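Local coordinates for protein sugar kinase, pfkB family (Thermotoga maritima, PDB 2AJR) that probably phosphorylates a sugar phosphate with ATP, as a possible 1-phosphofructokinase of the pfkB (ribokinase-like) carbohydrate kinase family, at residues P124-V133 with S155-G163. Residues are numbered along the deposited sequence; the frame is centred on the assembly and turned at random.
Sequences PGPDVTDMDV and SIPPGVNEG
Val128 and Pro158 are joined through the backbone: Val128 N donates to Pro158 O over 3.1 Å, nearly straight at 167°, and Asp127 CA adds a CA-H...O contact to the same oxygen. That carbonyl lies within the type II turn Pro157-Val160, whose third position is Gly159, and a CB there would clash with Val128 O. The Pro158 ring turns its CD to Pro124 O at 3.4 Å, while its CB meets Asp127 OD1 at 3.5 Å, the two side chains crossing at about a right angle. OD1 also forms a salt bridge with Lys45 of the second subunit, which packs on Pro158 too. Without CG and CD, an alanine at Pro158 would probably leave a gap beside Pro124 O and, lacking the ring's restraint on phi, a turn that flexes more easily. Val128 spreads over two partners: with CG1 anti to the backbone N (chi1 174°), CG2 is left to meet Pro157 CG at 3.7 Å, the side chains meeting at a slant, and CB faces Val160 CG2 at 3.9 Å. Val133 CG2 approaches the same Val160 methyl, CG2, at 3.8 Å. The contact thus ties the loop after strand 117-122 and the first turn of helix 130-144, N-capped by Thr129, to the loop between strand 149-153 and helix 164-174, whose Ile164 touches Val133.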
# COMPACT_ATOMS: atom_id res chain seq x y z
N PRO A 124 8.21 -6.02 6.06
CA PRO A 124 9.21 -6.36 7.07
C PRO A 124 9.95 -5.18 7.69
O PRO A 124 10.46 -5.31 8.79
CB PRO A 124 10.19 -7.23 6.29
CG PRO A 124 10.13 -6.69 4.90
CD PRO A 124 8.70 -6.27 4.69
N GLY A 125 10.05 -4.06 6.98
CA GLY A 125 10.85 -2.93 7.44
C GLY A 125 12.22 -2.90 6.78
O GLY A 125 12.60 -3.85 6.12
N PRO A 126 12.97 -1.82 6.99
CA PRO A 126 14.29 -1.64 6.37
C PRO A 126 15.37 -2.48 7.02
O PRO A 126 15.27 -2.82 8.18
CB PRO A 126 14.60 -0.17 6.64
CG PRO A 126 13.92 0.09 7.93
CD PRO A 126 12.65 -0.70 7.90
N ASP A 127 16.41 -2.80 6.25
CA ASP A 127 17.64 -3.35 6.81
C ASP A 127 18.33 -2.28 7.64
O ASP A 127 18.60 -1.19 7.16
CB ASP A 127 18.63 -3.75 5.70
CG ASP A 127 18.33 -5.10 5.08
OD1 ASP A 127 17.28 -5.70 5.38
OD2 ASP A 127 19.16 -5.53 4.26
N VAL A 128 18.62 -2.61 8.89
CA VAL A 128 19.39 -1.73 9.75
C VAL A 128 20.80 -2.30 9.90
O VAL A 128 20.98 -3.49 10.12
CB VAL A 128 18.70 -1.59 11.10
CG1 VAL A 128 19.56 -0.79 12.06
CG2 VAL A 128 17.31 -0.94 10.91
N THR A 129 21.79 -1.44 9.76
CA THR A 129 23.18 -1.83 9.89
C THR A 129 23.61 -1.85 11.35
O THR A 129 22.86 -1.44 12.24
CB THR A 129 24.09 -0.84 9.17
OG1 THR A 129 24.14 0.39 9.90
CG2 THR A 129 23.61 -0.59 7.73
N ASP A 130 24.83 -2.32 11.59
CA ASP A 130 25.37 -2.41 12.94
C ASP A 130 25.73 -1.02 13.51
O ASP A 130 25.61 -0.78 14.71
CB ASP A 130 26.60 -3.34 12.95
CG ASP A 130 26.55 -4.35 14.08
OD1 ASP A 130 25.48 -4.96 14.29
OD2 ASP A 130 27.58 -4.53 14.75
N MSE A 131 26.17 -0.11 12.65
CA MSE A 131 26.40 1.26 13.10
C MSE A 131 25.09 1.91 13.56
O MSE A 131 25.09 2.58 14.59
CB MSE A 131 27.12 2.10 12.04
CG MSE A 131 28.64 2.12 12.25
SE MSE A 131 29.18 2.75 14.05
CE MSE A 131 29.75 4.61 13.58
N ASP A 132 24.00 1.68 12.84
CA ASP A 132 22.70 2.22 13.22
C ASP A 132 22.28 1.68 14.58
O ASP A 132 21.80 2.44 15.44
CB ASP A 132 21.62 1.88 12.19
CG ASP A 132 21.83 2.58 10.85
OD1 ASP A 132 22.53 3.62 10.80
OD2 ASP A 132 21.28 2.05 9.85
N VAL A 133 22.44 0.38 14.79
CA VAL A 133 22.03 -0.22 16.06
C VAL A 133 22.86 0.38 17.19
O VAL A 133 22.32 0.66 18.25
CB VAL A 133 22.11 -1.79 16.02
CG1 VAL A 133 21.95 -2.40 17.41
CG2 VAL A 133 21.04 -2.33 15.10
N SER A 155 7.89 -5.80 16.63
CA SER A 155 8.94 -6.51 15.94
C SER A 155 10.25 -5.73 15.82
O SER A 155 10.32 -4.54 16.05
CB SER A 155 8.44 -6.85 14.53
OG SER A 155 8.15 -5.66 13.79
N ILE A 156 11.27 -6.49 15.40
CA ILE A 156 12.63 -6.04 15.12
C ILE A 156 12.71 -5.93 13.60
O ILE A 156 12.14 -6.77 12.91
CB ILE A 156 13.64 -7.15 15.58
CG1 ILE A 156 13.71 -7.21 17.10
CG2 ILE A 156 15.03 -6.92 15.04
CD1 ILE A 156 13.49 -5.87 17.75
N PRO A 157 13.39 -4.91 13.07
CA PRO A 157 13.60 -4.91 11.63
C PRO A 157 14.74 -5.85 11.25
O PRO A 157 15.55 -6.20 12.11
CB PRO A 157 13.99 -3.45 11.34
CG PRO A 157 14.69 -3.01 12.57
CD PRO A 157 13.99 -3.72 13.71
N PRO A 158 14.78 -6.31 9.99
CA PRO A 158 15.85 -7.18 9.52
C PRO A 158 17.24 -6.59 9.73
O PRO A 158 17.43 -5.39 9.60
CB PRO A 158 15.57 -7.33 8.01
CG PRO A 158 14.19 -6.96 7.82
CD PRO A 158 13.76 -6.07 8.96
N GLY A 159 18.20 -7.46 10.04
CA GLY A 159 19.59 -7.05 10.22
C GLY A 159 19.94 -6.74 11.66
O GLY A 159 21.10 -6.50 11.98
N VAL A 160 18.93 -6.74 12.54
CA VAL A 160 19.14 -6.46 13.94
C VAL A 160 19.17 -7.77 14.68
O VAL A 160 18.33 -8.63 14.45
CB VAL A 160 18.00 -5.62 14.49
CG1 VAL A 160 18.09 -5.55 16.02
CG2 VAL A 160 18.00 -4.25 13.86
N ASN A 161 20.14 -7.94 15.56
CA ASN A 161 20.23 -9.16 16.34
C ASN A 161 19.06 -9.26 17.32
O ASN A 161 18.74 -8.30 18.04
CB ASN A 161 21.54 -9.24 17.09
CG ASN A 161 21.77 -10.61 17.68
OD1 ASN A 161 21.12 -11.00 18.63
ND2 ASN A 161 22.69 -11.36 17.09
N GLU A 162 18.44 -10.43 17.36
CA GLU A 162 17.32 -10.69 18.27
C GLU A 162 17.70 -10.59 19.74
O GLU A 162 16.83 -10.49 20.58
CB GLU A 162 16.69 -12.06 17.97
CG GLU A 162 16.10 -12.16 16.55
CD GLU A 162 15.08 -13.27 16.38
OE1 GLU A 162 13.94 -12.98 15.96
OE2 GLU A 162 15.42 -14.44 16.67
N GLY A 163 18.99 -10.62 20.05
CA GLY A 163 19.45 -10.35 21.41
C GLY A 163 19.31 -8.91 21.90
O GLY A 163 19.40 -8.65 23.11